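Local coordinates for protein arabinan endo-1,5-alpha-l-arabinosidase A (Cellvibrio cellulosa, PDB 1GYH) that hydrolyses alpha-1,5-linked arabinofuranosyl bonds in linear arabinan, releasing almost exclusively arabinotriose as part of plant cell wall breakdown, at residues Asp6-Val11 against His277-Ala282; Ala66-Gln71 against Pro130-Asp135; Gln139-Phe144 against Glu168-Ala173; Leu222-Ser227 against Gly300-Asp305; Leu289-Leu294 against Asp310-Gln315. All blocks are in the same frame, centred on the assembly; numbering follows the deposited sequence.

Contact 1 of 5, residues Asp6-Val11 against His277-Ala282; sequences DVHDPV and HAYEAA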
# COMPACT_ATOMS: atom_id res chain seq x y z
N ASP A 6 9.99 2.69 -13.19
CA ASP A 6 9.09 3.67 -12.56
C ASP A 6 7.79 3.04 -12.11
O ASP A 6 7.05 2.44 -12.92
CB ASP A 6 8.84 4.89 -13.46
CG ASP A 6 8.21 4.53 -14.79
OD1 ASP A 6 8.80 3.76 -15.56
OD2 ASP A 6 7.11 4.98 -15.16
N VAL A 7 7.55 3.14 -10.81
CA VAL A 7 6.37 2.62 -10.11
C VAL A 7 5.88 3.62 -9.08
O VAL A 7 6.63 4.51 -8.64
CB VAL A 7 6.67 1.26 -9.38
CG1 VAL A 7 7.22 0.28 -10.33
CG2 VAL A 7 7.61 1.44 -8.13
N HIS A 8 4.63 3.46 -8.68
CA HIS A 8 4.02 4.24 -7.60
C HIS A 8 3.21 3.27 -6.76
O HIS A 8 2.40 2.49 -7.30
CB HIS A 8 3.09 5.35 -8.21
CG HIS A 8 3.02 6.62 -7.40
ND1 HIS A 8 1.93 6.93 -6.61
CD2 HIS A 8 3.87 7.68 -7.31
CE1 HIS A 8 2.12 8.12 -6.05
NE2 HIS A 8 3.29 8.60 -6.46
N ASP A 9 3.43 3.29 -5.45
CA ASP A 9 2.64 2.52 -4.50
C ASP A 9 2.88 1.00 -4.66
O ASP A 9 1.94 0.24 -4.70
CB ASP A 9 1.12 2.87 -4.58
CG ASP A 9 0.86 4.38 -4.70
OD1 ASP A 9 1.48 5.17 -3.92
OD2 ASP A 9 0.07 4.85 -5.56
N PRO A 10 4.14 0.55 -4.71
CA PRO A 10 4.47 -0.84 -5.07
C PRO A 10 4.20 -1.89 -4.00
O PRO A 10 4.32 -1.63 -2.80
CB PRO A 10 5.95 -0.79 -5.38
CG PRO A 10 6.45 0.20 -4.40
CD PRO A 10 5.36 1.32 -4.42
N VAL A 11 3.78 -3.05 -4.49
CA VAL A 11 3.71 -4.28 -3.71
C VAL A 11 4.31 -5.45 -4.53
O VAL A 11 4.47 -5.37 -5.77
CB VAL A 11 2.28 -4.61 -3.27
CG1 VAL A 11 1.74 -3.56 -2.27
CG2 VAL A 11 1.35 -4.80 -4.51
N HIS A 277 8.36 3.63 -3.26
CA HIS A 277 8.77 4.50 -4.36
C HIS A 277 9.42 5.76 -3.83
O HIS A 277 9.14 6.19 -2.71
CB HIS A 277 7.62 4.82 -5.34
CG HIS A 277 6.58 5.76 -4.80
ND1 HIS A 277 5.31 5.34 -4.48
CD2 HIS A 277 6.61 7.10 -4.57
CE1 HIS A 277 4.60 6.38 -4.06
NE2 HIS A 277 5.37 7.45 -4.09
N ALA A 278 10.30 6.33 -4.64
CA ALA A 278 11.04 7.51 -4.29
C ALA A 278 11.24 8.40 -5.52
O ALA A 278 11.62 7.90 -6.58
CB ALA A 278 12.40 7.12 -3.65
N TYR A 279 11.06 9.72 -5.34
CA TYR A 279 11.10 10.65 -6.49
C TYR A 279 12.52 11.16 -6.78
O TYR A 279 13.12 11.87 -5.96
CB TYR A 279 10.12 11.84 -6.22
CG TYR A 279 8.67 11.43 -5.91
CD1 TYR A 279 7.78 11.01 -6.92
CD2 TYR A 279 8.18 11.48 -4.61
CE1 TYR A 279 6.45 10.62 -6.61
CE2 TYR A 279 6.85 11.09 -4.32
CZ TYR A 279 5.97 10.69 -5.32
OH TYR A 279 4.62 10.30 -5.01
N GLU A 280 13.04 10.86 -7.96
CA GLU A 280 14.44 11.11 -8.28
C GLU A 280 14.62 12.51 -8.80
O GLU A 280 14.24 12.80 -9.95
CB GLU A 280 14.94 10.13 -9.36
CG GLU A 280 16.45 10.13 -9.52
CD GLU A 280 16.98 9.04 -10.45
OE1 GLU A 280 16.21 8.29 -11.08
OE2 GLU A 280 18.23 8.95 -10.56
N ALA A 281 15.28 13.36 -8.01
CA ALA A 281 15.45 14.75 -8.37
C ALA A 281 16.21 14.95 -9.67
O ALA A 281 15.90 15.87 -10.41
CB ALA A 281 16.12 15.52 -7.25
N ALA A 282 17.19 14.10 -9.98
CA ALA A 282 17.98 14.24 -11.19
C ALA A 282 17.25 13.78 -12.47
O ALA A 282 17.78 13.93 -13.56
CB ALA A 282 19.31 13.47 -11.05
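His-277, on strand 271-280, stacks against the ring of His-8, which belongs to the loop leading into strand 11-15. From the base outward, CB of His-277 rests on the carbonyl oxygen of Val-7, and CG sits between its own backbone N and carbonyl carbon (chi1 72°), which turns the ring in toward the loop. There ND1 accepts a nearly straight hydrogen bond from Asp-9 N, 2.9 Å away, CD2 faces His-8 CD2 at 3.9 Å, and CE1 meets Asp-9 OD1 at 3.3 Å and lies over the centre of the His-8 ring. The imidazoles lie face to face, centroids 3.9 Å apart and planes at 19°. At the tip, NE2 of His-277 gives a weak hydrogen bond to Tyr-279 OH, two residues on, and the same hydroxyl is bonded to His-8 NE2 at 2.6 Å, at the edge of that ring. His-8 ND1 donates to Asp-9 OD2, an oxygen also bonded to Thr-24. Asp-9 is probably the active-site proton acceptor, and His-262, a likely calcium ligand, is close by. Histidine suits both places because it can stack and bond at once; the chemistry implies a polar network fixing the backbone and carboxylate of Asp-9.

Contact 2 of 5, residues Ala66-Gln71 against Pro130-Asp135; sequences APDIYQ and PAIIAD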
# COMPACT_ATOMS: atom_id res chain seq x y z
N ALA A 66 -2.90 1.97 -5.88
CA ALA A 66 -2.47 1.40 -4.57
C ALA A 66 -2.89 -0.06 -4.37
O ALA A 66 -3.63 -0.42 -3.45
CB ALA A 66 -2.97 2.32 -3.43
N PRO A 67 -2.37 -0.94 -5.22
CA PRO A 67 -2.76 -2.33 -5.15
C PRO A 67 -2.18 -3.01 -3.86
O PRO A 67 -1.19 -2.52 -3.26
CB PRO A 67 -2.11 -2.93 -6.39
CG PRO A 67 -0.92 -2.08 -6.68
CD PRO A 67 -1.35 -0.69 -6.25
N ASP A 68 -2.84 -4.06 -3.41
CA ASP A 68 -2.21 -5.03 -2.51
C ASP A 68 -2.34 -6.43 -3.07
O ASP A 68 -3.42 -6.81 -3.61
CB ASP A 68 -2.77 -4.97 -1.06
CG ASP A 68 -1.79 -5.57 -0.03
OD1 ASP A 68 -0.58 -5.29 -0.10
OD2 ASP A 68 -2.15 -6.30 0.89
N ILE A 69 -1.24 -7.20 -2.98
CA ILE A 69 -1.28 -8.60 -3.43
C ILE A 69 -1.20 -9.53 -2.21
O ILE A 69 -0.37 -9.29 -1.29
CB ILE A 69 -0.19 -8.87 -4.52
CG1 ILE A 69 -0.29 -10.28 -5.09
CG2 ILE A 69 1.24 -8.66 -3.98
CD1 ILE A 69 -1.54 -10.50 -6.00
N TYR A 70 -2.07 -10.55 -2.17
CA TYR A 70 -2.18 -11.46 -1.05
C TYR A 70 -2.47 -12.87 -1.53
O TYR A 70 -3.42 -13.09 -2.28
CB TYR A 70 -3.29 -11.01 -0.10
CG TYR A 70 -3.35 -11.77 1.23
CD1 TYR A 70 -2.40 -11.55 2.24
CD2 TYR A 70 -4.38 -12.69 1.48
CE1 TYR A 70 -2.45 -12.26 3.45
CE2 TYR A 70 -4.45 -13.37 2.68
CZ TYR A 70 -3.48 -13.16 3.67
OH TYR A 70 -3.55 -13.89 4.88
N GLN A 71 -1.64 -13.83 -1.09
CA GLN A 71 -1.85 -15.25 -1.38
C GLN A 71 -2.67 -15.95 -0.26
O GLN A 71 -2.38 -15.80 0.95
CB GLN A 71 -0.50 -15.97 -1.59
CG GLN A 71 0.28 -15.42 -2.78
CD GLN A 71 1.45 -16.26 -3.21
OE1 GLN A 71 1.32 -17.49 -3.33
NE2 GLN A 71 2.59 -15.60 -3.50
N PRO A 130 -5.60 -0.34 0.29
CA PRO A 130 -5.75 -1.54 1.11
C PRO A 130 -4.42 -2.24 1.41
O PRO A 130 -3.46 -2.19 0.61
CB PRO A 130 -6.62 -2.44 0.25
CG PRO A 130 -6.25 -2.08 -1.09
CD PRO A 130 -6.11 -0.58 -1.07
N ALA A 131 -4.39 -2.90 2.58
CA ALA A 131 -3.28 -3.81 2.96
C ALA A 131 -3.85 -4.97 3.78
O ALA A 131 -4.64 -4.73 4.72
CB ALA A 131 -2.18 -3.08 3.71
N ILE A 132 -3.48 -6.21 3.44
CA ILE A 132 -4.12 -7.38 4.04
C ILE A 132 -3.18 -8.02 5.08
O ILE A 132 -2.02 -8.23 4.79
CB ILE A 132 -4.47 -8.43 2.97
CG1 ILE A 132 -5.27 -7.83 1.77
CG2 ILE A 132 -5.22 -9.59 3.58
CD1 ILE A 132 -6.58 -7.12 2.16
N ILE A 133 -3.72 -8.35 6.25
CA ILE A 133 -2.93 -8.94 7.37
C ILE A 133 -3.72 -10.03 8.08
O ILE A 133 -4.89 -9.86 8.41
CB ILE A 133 -2.46 -7.85 8.38
CG1 ILE A 133 -1.58 -8.48 9.50
CG2 ILE A 133 -3.67 -7.12 9.06
CD1 ILE A 133 -0.22 -8.97 8.97
N ALA A 134 -3.09 -11.18 8.31
CA ALA A 134 -3.69 -12.22 9.10
C ALA A 134 -3.15 -12.21 10.53
O ALA A 134 -1.99 -11.83 10.75
CB ALA A 134 -3.47 -13.58 8.49
N ASP A 135 -3.98 -12.66 11.47
CA ASP A 135 -3.62 -12.76 12.88
C ASP A 135 -3.34 -14.21 13.30
O ASP A 135 -3.31 -15.09 12.45
CB ASP A 135 -4.64 -12.02 13.78
CG ASP A 135 -6.01 -12.68 13.88
OD1 ASP A 135 -6.18 -13.90 13.60
OD2 ASP A 135 -6.99 -11.99 14.29
O HOH W 1 -2.64 -0.22 -0.88
O HOH W 2 -0.59 -2.28 0.49
O HOH W 3 -0.35 -7.13 2.93
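The polar heart of this contact is the carboxylate of Asp-68, which reaches from strand 63-72 to the start of strand 131-134. Its OD2 accepts a hydrogen bond from Ile-132 N at 2.9 Å, the donor standing 37° out of the carboxylate plane. Because chi1 (-159°) turns CG away from the backbone N, the short aspartate side chain extends far enough to meet this amide while its CB packs on Pro-130 O, 3.3 Å away.

Water supplies a second kind of link. One molecule lies between Ala-66 O and Pro-130 O, where Pro-130 CD also rests directly on Ala-66 O; another lies between Pro-130 O and Asp-68 OD1, the latter bond weak, and a third between Asp-68 OD2 and Ile-132 O. The strands run roughly parallel, 28° apart, but belong to different blades of the five-bladed beta-propeller, each an inner strand of its blade. Solvent and side chains therefore bridge backbones that are not paired with each other.

Apolar contacts follow farther along the strands. Ile-132 CG2 sits over the centre of the Tyr-70 ring in a CH-pi contact, 3.6 Å from the centroid and 7° off the normal; a branched side chain offers the methyl that a flat ring face accepts. Beyond it, Tyr-70 OH reaches Ala-134 CB at 3.6 Å, where the small methyl leaves room for the phenol.

Contact 3 of 5, residues Gln139-Phe144 against Glu168-Ala173; sequences QVWMSF and EWHSIA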
# COMPACT_ATOMS: atom_id res chain seq x y z
N GLN A 139 -7.98 -15.33 11.53
CA GLN A 139 -8.78 -14.20 10.99
C GLN A 139 -7.93 -13.39 10.02
O GLN A 139 -6.70 -13.31 10.18
CB GLN A 139 -9.34 -13.32 12.12
CG GLN A 139 -10.22 -14.08 13.11
CD GLN A 139 -10.73 -13.22 14.30
OE1 GLN A 139 -11.93 -13.20 14.56
NE2 GLN A 139 -9.81 -12.58 15.04
N VAL A 140 -8.58 -12.78 9.01
CA VAL A 140 -7.90 -11.93 8.03
C VAL A 140 -8.55 -10.55 8.05
O VAL A 140 -9.78 -10.44 8.13
CB VAL A 140 -7.93 -12.56 6.63
CG1 VAL A 140 -7.14 -11.71 5.67
CG2 VAL A 140 -7.32 -13.95 6.66
N TRP A 141 -7.71 -9.53 8.03
CA TRP A 141 -8.11 -8.13 8.18
C TRP A 141 -7.65 -7.27 7.00
O TRP A 141 -6.61 -7.53 6.39
CB TRP A 141 -7.54 -7.56 9.49
CG TRP A 141 -7.88 -8.33 10.79
CD1 TRP A 141 -7.27 -9.48 11.26
CD2 TRP A 141 -8.87 -7.98 11.76
NE1 TRP A 141 -7.85 -9.86 12.44
CE2 TRP A 141 -8.82 -8.95 12.78
CE3 TRP A 141 -9.81 -6.94 11.87
CZ2 TRP A 141 -9.67 -8.92 13.89
CZ3 TRP A 141 -10.64 -6.90 12.95
CH2 TRP A 141 -10.58 -7.89 13.96
N MET A 142 -8.41 -6.21 6.70
CA MET A 142 -7.94 -5.15 5.80
C MET A 142 -7.72 -3.87 6.57
O MET A 142 -8.61 -3.42 7.33
CB MET A 142 -8.97 -4.92 4.66
CG MET A 142 -8.56 -3.77 3.72
SD MET A 142 -9.75 -3.40 2.38
CE MET A 142 -9.57 -4.88 1.36
N SER A 143 -6.54 -3.27 6.40
CA SER A 143 -6.31 -1.89 6.77
C SER A 143 -6.38 -1.04 5.50
O SER A 143 -6.08 -1.49 4.42
CB SER A 143 -4.96 -1.69 7.49
OG SER A 143 -3.84 -1.96 6.64
N PHE A 144 -6.77 0.21 5.65
CA PHE A 144 -6.81 1.12 4.50
C PHE A 144 -6.93 2.56 4.99
O PHE A 144 -7.15 2.82 6.19
CB PHE A 144 -8.02 0.79 3.59
CG PHE A 144 -9.36 1.26 4.16
CD1 PHE A 144 -10.06 0.47 5.07
CD2 PHE A 144 -9.91 2.50 3.79
CE1 PHE A 144 -11.26 0.89 5.61
CE2 PHE A 144 -11.12 2.93 4.34
CZ PHE A 144 -11.80 2.15 5.23
N GLU A 168 -16.81 -5.75 12.25
CA GLU A 168 -15.89 -5.33 13.32
C GLU A 168 -14.80 -4.42 12.79
O GLU A 168 -13.98 -4.83 11.94
CB GLU A 168 -15.22 -6.55 13.99
CG GLU A 168 -14.48 -6.21 15.29
CD GLU A 168 -13.74 -7.39 15.94
OE1 GLU A 168 -14.20 -8.56 15.75
OE2 GLU A 168 -12.71 -7.13 16.63
N TRP A 169 -14.76 -3.20 13.33
CA TRP A 169 -13.86 -2.16 12.90
C TRP A 169 -13.03 -1.63 14.04
O TRP A 169 -13.50 -1.59 15.16
CB TRP A 169 -14.69 -0.96 12.36
CG TRP A 169 -15.28 -1.22 10.98
CD1 TRP A 169 -16.18 -2.19 10.65
CD2 TRP A 169 -14.96 -0.53 9.74
NE1 TRP A 169 -16.46 -2.12 9.31
CE2 TRP A 169 -15.72 -1.13 8.73
CE3 TRP A 169 -14.11 0.53 9.40
CZ2 TRP A 169 -15.67 -0.71 7.39
CZ3 TRP A 169 -14.08 0.97 8.06
CH2 TRP A 169 -14.84 0.34 7.08
N HIS A 170 -11.86 -1.13 13.71
CA HIS A 170 -10.95 -0.45 14.62
C HIS A 170 -10.20 0.70 13.94
O HIS A 170 -9.63 0.55 12.84
CB HIS A 170 -9.89 -1.45 15.22
CG HIS A 170 -10.50 -2.64 15.90
ND1 HIS A 170 -10.92 -2.61 17.21
CD2 HIS A 170 -10.83 -3.86 15.42
CE1 HIS A 170 -11.50 -3.76 17.51
NE2 HIS A 170 -11.43 -4.54 16.45
N SER A 171 -10.14 1.84 14.61
CA SER A 171 -9.23 2.90 14.19
C SER A 171 -7.80 2.53 14.61
O SER A 171 -7.60 2.05 15.72
CB SER A 171 -9.62 4.24 14.81
OG SER A 171 -10.94 4.62 14.40
N ILE A 172 -6.82 2.75 13.74
CA ILE A 172 -5.43 2.39 14.02
C ILE A 172 -4.45 3.57 13.97
O ILE A 172 -3.45 3.55 14.67
CB ILE A 172 -4.94 1.16 13.16
CG1 ILE A 172 -5.00 1.43 11.64
CG2 ILE A 172 -5.75 -0.11 13.58
CD1 ILE A 172 -4.43 0.32 10.70
N ALA A 173 -4.73 4.61 13.16
CA ALA A 173 -3.90 5.80 13.17
C ALA A 173 -4.72 7.00 12.68
O ALA A 173 -5.53 6.84 11.80
CB ALA A 173 -2.68 5.64 12.29
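Strands 140-144 and 169-173 cross at -45° with their axes 9.0 Å apart at closest approach, so side chains rather than backbone bonds join them. Trp-141 extends its six-membered ring to the second strand: CH2 meets Glu-168 OE2 at 3.5 Å, in the plane of the indole, and CZ3 touches His-170 CD2. His-170 NE2 donates to the anti lone pair of Glu-168 OE2, 2.9 Å away and in the imidazole plane, so that histidine and glutamate meet the indole as one bonded pair. The polar end of Trp-141 is held by Asp-135. Farther in, the Phe-144 and Trp-169 rings meet rim to rim with planes at 87°, Phe-144 CE1 lying 3.7 Å from Trp-169 CZ3; Trp-125 touches both. Ser-143 is small enough to let Ile-172 CD1 reach its CB at 3.8 Å. Strand 151-155 lies between these two strands in an antiparallel four-stranded sheet, the blade of a beta-propeller, where large side chains reach across the intervening strand.

Contact 4 of 5, residues Leu222-Ser227 against Gly300-Asp305; sequences LVVGRS and GWPQVD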
# COMPACT_ATOMS: atom_id res chain seq x y z
N LEU A 222 8.17 8.07 5.71
CA LEU A 222 7.60 6.92 6.42
C LEU A 222 7.84 6.99 7.92
O LEU A 222 8.94 7.30 8.37
CB LEU A 222 8.22 5.63 5.89
CG LEU A 222 7.97 5.28 4.43
CD1 LEU A 222 8.69 3.98 4.05
CD2 LEU A 222 6.46 5.09 4.20
N VAL A 223 6.78 6.68 8.65
CA VAL A 223 6.76 6.53 10.09
C VAL A 223 6.23 5.14 10.46
O VAL A 223 5.64 4.41 9.62
CB VAL A 223 5.89 7.61 10.82
CG1 VAL A 223 6.45 9.00 10.56
CG2 VAL A 223 4.44 7.52 10.44
N VAL A 224 6.47 4.77 11.73
CA VAL A 224 6.13 3.43 12.22
C VAL A 224 5.67 3.46 13.69
O VAL A 224 6.09 4.31 14.48
CB VAL A 224 7.39 2.44 12.05
CG1 VAL A 224 8.48 2.76 13.03
CG2 VAL A 224 6.97 0.99 12.21
N GLY A 225 4.81 2.50 14.03
CA GLY A 225 4.41 2.18 15.40
C GLY A 225 4.20 0.66 15.55
O GLY A 225 4.29 -0.05 14.57
N ARG A 226 4.01 0.17 16.79
CA ARG A 226 3.91 -1.27 17.02
C ARG A 226 2.89 -1.61 18.09
O ARG A 226 2.65 -0.81 19.03
CB ARG A 226 5.30 -1.88 17.31
CG ARG A 226 5.76 -1.74 18.75
CD ARG A 226 7.21 -2.20 19.03
NE ARG A 226 7.63 -1.92 20.41
CZ ARG A 226 8.90 -1.96 20.83
NH1 ARG A 226 9.86 -2.31 19.98
NH2 ARG A 226 9.21 -1.68 22.08
N SER A 227 2.26 -2.77 17.93
CA SER A 227 1.21 -3.25 18.85
C SER A 227 1.35 -4.75 19.10
O SER A 227 1.75 -5.51 18.22
CB SER A 227 -0.19 -2.98 18.23
OG SER A 227 -1.24 -3.50 19.00
N GLY A 300 14.02 -3.00 19.50
CA GLY A 300 12.94 -3.69 18.82
C GLY A 300 12.25 -2.88 17.70
O GLY A 300 11.11 -3.19 17.38
N TRP A 301 12.95 -1.89 17.14
CA TRP A 301 12.40 -0.98 16.10
C TRP A 301 13.11 -1.17 14.76
O TRP A 301 14.36 -1.39 14.71
CB TRP A 301 12.46 0.51 16.55
CG TRP A 301 11.64 0.72 17.76
CD1 TRP A 301 12.09 0.65 19.04
CD2 TRP A 301 10.24 0.96 17.84
NE1 TRP A 301 11.05 0.83 19.92
CE2 TRP A 301 9.90 1.01 19.20
CE3 TRP A 301 9.22 1.16 16.88
CZ2 TRP A 301 8.61 1.27 19.63
CZ3 TRP A 301 7.94 1.40 17.32
CH2 TRP A 301 7.64 1.43 18.67
N PRO A 302 12.37 -1.05 13.67
CA PRO A 302 12.97 -1.21 12.35
C PRO A 302 13.89 -0.07 12.01
O PRO A 302 13.72 1.06 12.49
CB PRO A 302 11.76 -1.23 11.38
CG PRO A 302 10.65 -0.52 12.11
CD PRO A 302 10.92 -0.76 13.61
N GLN A 303 14.89 -0.40 11.20
CA GLN A 303 15.93 0.53 10.78
C GLN A 303 16.33 0.18 9.33
O GLN A 303 16.40 -1.01 8.96
CB GLN A 303 17.12 0.41 11.74
CG GLN A 303 18.20 1.34 11.50
CD GLN A 303 19.46 1.03 12.33
OE1 GLN A 303 19.45 1.15 13.57
NE2 GLN A 303 20.54 0.63 11.64
N VAL A 304 16.55 1.21 8.51
CA VAL A 304 17.09 1.06 7.16
C VAL A 304 18.28 1.99 6.90
O VAL A 304 18.47 2.99 7.61
CB VAL A 304 15.99 1.26 6.09
CG1 VAL A 304 14.93 0.16 6.18
CG2 VAL A 304 15.34 2.68 6.20
N ASP A 305 19.10 1.65 5.91
CA ASP A 305 20.28 2.42 5.55
C ASP A 305 19.88 3.25 4.31
O ASP A 305 19.66 2.70 3.25
CB ASP A 305 21.46 1.46 5.27
CG ASP A 305 22.72 2.15 4.73
OD1 ASP A 305 22.77 3.41 4.59
OD2 ASP A 305 23.75 1.45 4.44
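The guanidinium of Arg-226 lies flat over the indole of Trp-301, their planes 15° apart, although the side chains cross at about a right angle. Trp-301 CZ2 sits beneath the centre of the guanidinium, 3.4 Å from Arg-226 NE, and Arg-226 CD makes a CH-pi contact 3.9 Å from the centroid of the six-membered ring. The arginine chain starts between its backbone N and carbonyl carbon (chi1 82°) and runs extended to NE, carrying the charged plane across the indole. At the edge of the guanidinium, NH1 makes a weak hydrogen bond to Gly-300 O at 3.0 Å; its stronger partner is Glu-299 O. Gly-300 has a positive phi (90°), which glycine takes readily, and with no side chain lets NH1 come close. Val-224 CG2 packs on Pro-302 CG, and Gly-225 CA approaches the indole edge at CZ3. Where strand 221-227 meets the next blade's outer strand, the charge is probably eased by edge carbonyls and aromatic surface, Trp-301 and, by cation-pi, Tyr-202.

Contact 5 of 5, residues Leu289-Leu294 against Asp310-Gln315; sequences LKILNL and DSYISQ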
# COMPACT_ATOMS: atom_id res chain seq x y z
N LEU A 289 11.17 2.53 -8.26
CA LEU A 289 11.18 1.42 -7.32
C LEU A 289 12.46 1.41 -6.47
O LEU A 289 13.57 1.56 -6.99
CB LEU A 289 11.11 0.09 -8.06
CG LEU A 289 11.20 -1.15 -7.15
CD1 LEU A 289 9.99 -1.26 -6.26
CD2 LEU A 289 11.34 -2.36 -7.99
N LYS A 290 12.29 1.19 -5.17
CA LYS A 290 13.43 0.97 -4.26
C LYS A 290 13.09 -0.20 -3.30
O LYS A 290 12.00 -0.26 -2.75
CB LYS A 290 13.83 2.24 -3.51
CG LYS A 290 14.39 3.34 -4.32
CD LYS A 290 15.70 3.05 -5.06
CE LYS A 290 15.99 4.08 -6.14
NZ LYS A 290 17.30 3.92 -6.85
N ILE A 291 14.02 -1.15 -3.19
CA ILE A 291 13.95 -2.25 -2.21
C ILE A 291 15.18 -2.10 -1.30
O ILE A 291 16.32 -2.00 -1.78
CB ILE A 291 14.00 -3.62 -2.92
CG1 ILE A 291 12.86 -3.74 -3.94
CG2 ILE A 291 13.95 -4.77 -1.87
CD1 ILE A 291 12.79 -5.01 -4.68
N LEU A 292 14.94 -2.01 0.01
CA LEU A 292 15.97 -1.79 1.02
C LEU A 292 15.96 -2.94 2.02
O LEU A 292 14.90 -3.53 2.29
CB LEU A 292 15.73 -0.50 1.82
CG LEU A 292 15.80 0.84 1.04
CD1 LEU A 292 14.52 1.05 0.43
CD2 LEU A 292 16.09 2.02 2.00
N ASN A 293 17.14 -3.27 2.55
CA ASN A 293 17.23 -4.29 3.62
C ASN A 293 16.70 -3.70 4.92
O ASN A 293 17.08 -2.61 5.33
CB ASN A 293 18.68 -4.81 3.76
CG ASN A 293 19.18 -5.47 2.48
OD1 ASN A 293 18.69 -6.54 2.08
ND2 ASN A 293 20.15 -4.81 1.79
N LEU A 294 15.79 -4.42 5.55
CA LEU A 294 15.13 -3.99 6.76
C LEU A 294 15.82 -4.66 7.96
O LEU A 294 15.76 -5.90 8.11
CB LEU A 294 13.64 -4.36 6.69
CG LEU A 294 12.64 -3.79 7.70
CD1 LEU A 294 12.70 -2.29 7.83
CD2 LEU A 294 11.21 -4.24 7.25
N ASP A 310 20.36 4.89 -3.21
CA ASP A 310 21.26 5.00 -4.36
C ASP A 310 21.76 3.66 -4.92
O ASP A 310 21.90 3.52 -6.12
CB ASP A 310 22.46 5.86 -4.02
CG ASP A 310 22.07 7.21 -3.50
OD1 ASP A 310 21.43 7.97 -4.29
OD2 ASP A 310 22.35 7.59 -2.34
N SER A 311 22.04 2.69 -4.06
CA SER A 311 22.69 1.45 -4.51
C SER A 311 21.73 0.38 -5.00
O SER A 311 22.17 -0.55 -5.70
CB SER A 311 23.60 0.87 -3.41
OG SER A 311 22.89 0.60 -2.22
N TYR A 312 20.45 0.48 -4.65
CA TYR A 312 19.43 -0.38 -5.28
C TYR A 312 19.01 0.30 -6.60
O TYR A 312 18.44 1.41 -6.60
CB TYR A 312 18.22 -0.68 -4.44
CG TYR A 312 17.19 -1.45 -5.24
CD1 TYR A 312 17.24 -2.84 -5.30
CD2 TYR A 312 16.22 -0.78 -6.01
CE1 TYR A 312 16.33 -3.55 -6.06
CE2 TYR A 312 15.31 -1.50 -6.78
CZ TYR A 312 15.37 -2.88 -6.81
OH TYR A 312 14.49 -3.60 -7.59
N ILE A 313 19.35 -0.35 -7.69
CA ILE A 313 19.14 0.16 -9.08
C ILE A 313 18.40 -0.89 -9.94
O ILE A 313 19.02 -1.76 -10.55
CB ILE A 313 20.47 0.59 -9.73
CG1 ILE A 313 21.12 1.69 -8.93
CG2 ILE A 313 20.24 1.14 -11.17
CD1 ILE A 313 22.55 2.07 -9.39
N SER A 314 17.07 -0.79 -9.98
CA SER A 314 16.26 -1.63 -10.83
C SER A 314 16.60 -1.34 -12.29
O SER A 314 17.17 -0.28 -12.60
CB SER A 314 14.75 -1.44 -10.57
OG SER A 314 14.29 -0.12 -10.91
N GLN A 315 16.28 -2.30 -13.14
CA GLN A 315 16.50 -2.22 -14.59
C GLN A 315 15.24 -2.70 -15.31
O GLN A 315 14.75 -3.82 -15.09
CB GLN A 315 17.72 -3.05 -15.01
CG GLN A 315 19.10 -2.65 -14.41
CD GLN A 315 19.75 -1.38 -15.03
OE1 GLN A 315 20.68 -1.48 -15.83
NE2 GLN A 315 19.27 -0.20 -14.62
O HOH W 4 15.33 1.52 -9.09
O HOH W 5 20.09 5.10 -7.77
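Tyr-312, just past helix 308-311, lays its ring against strand 286-296, so the C-terminal tail packs on a propeller blade before reaching strand 315-316 in the sheet with strand 38-44.

The tight part surrounds this ring. Ile-291 N stands over one face, 3.6 Å above the plane and toward the rim, and Ile-291 CB makes a CH-pi contact 4.1 Å from the centroid. The edge faces Leu-289 O, while the phenol oxygen is met by Leu-289 CD2 at 3.4 Å. A chi1 of 174° swings the Tyr-312 ring obliquely over the strand, and its OH bonds to Arg-36 O beyond. A tyrosine fits here because its flat body lies against backbone and aliphatic branches while its polar tip finds a carbonyl.

The other flank is wetter, being joined partly through two waters. One accepts from Ser-314 N and donates to Leu-289 O; the second donates to Asp-310 O and takes a weak bond from Lys-290 NZ. Ser-314, a small polar residue, also uses its OG to bind Val-5 N. Within this flank the buried Lys-290 is nevertheless firmly gripped. It starts off from the far side of the strand, but its bend at chi2 (-62°) brings the long chain back. The ammonium bonds Leu-309 O and Gln-4 OE1, and Lys-290 NZ meets Tyr-312 O at 2.8 Å, nearly in line with the carbonyl bond.

Contacts 1, 2, 4 and 5 are largely buried, whereas contact 3 is only partly so. Contact 2 lies nearest the chain's centre and touches contact 1 where Val-11 packs on Pro-67 and Asp-68; contact 1 carries a direct polar network at the probable catalytic centre, contact 2 one direct bond supplemented by waters. Contacts 2 and 3 share a blade, strands 131-134 and 140-144 being neighbours joined by probable backbone hydrogen bonds. Contacts 1, 4 and 5 all reach the blade of strands 257-268 to 302-303: contact 1 on its second strand, contact 5 on its third, contact 4 on its outermost. Rings serve differently: stacked histidines in 1, aromatic rims in 3, guanidinium on indole in 4, tyrosine on aliphatic and backbone atoms, plus a lysine bond, in 5.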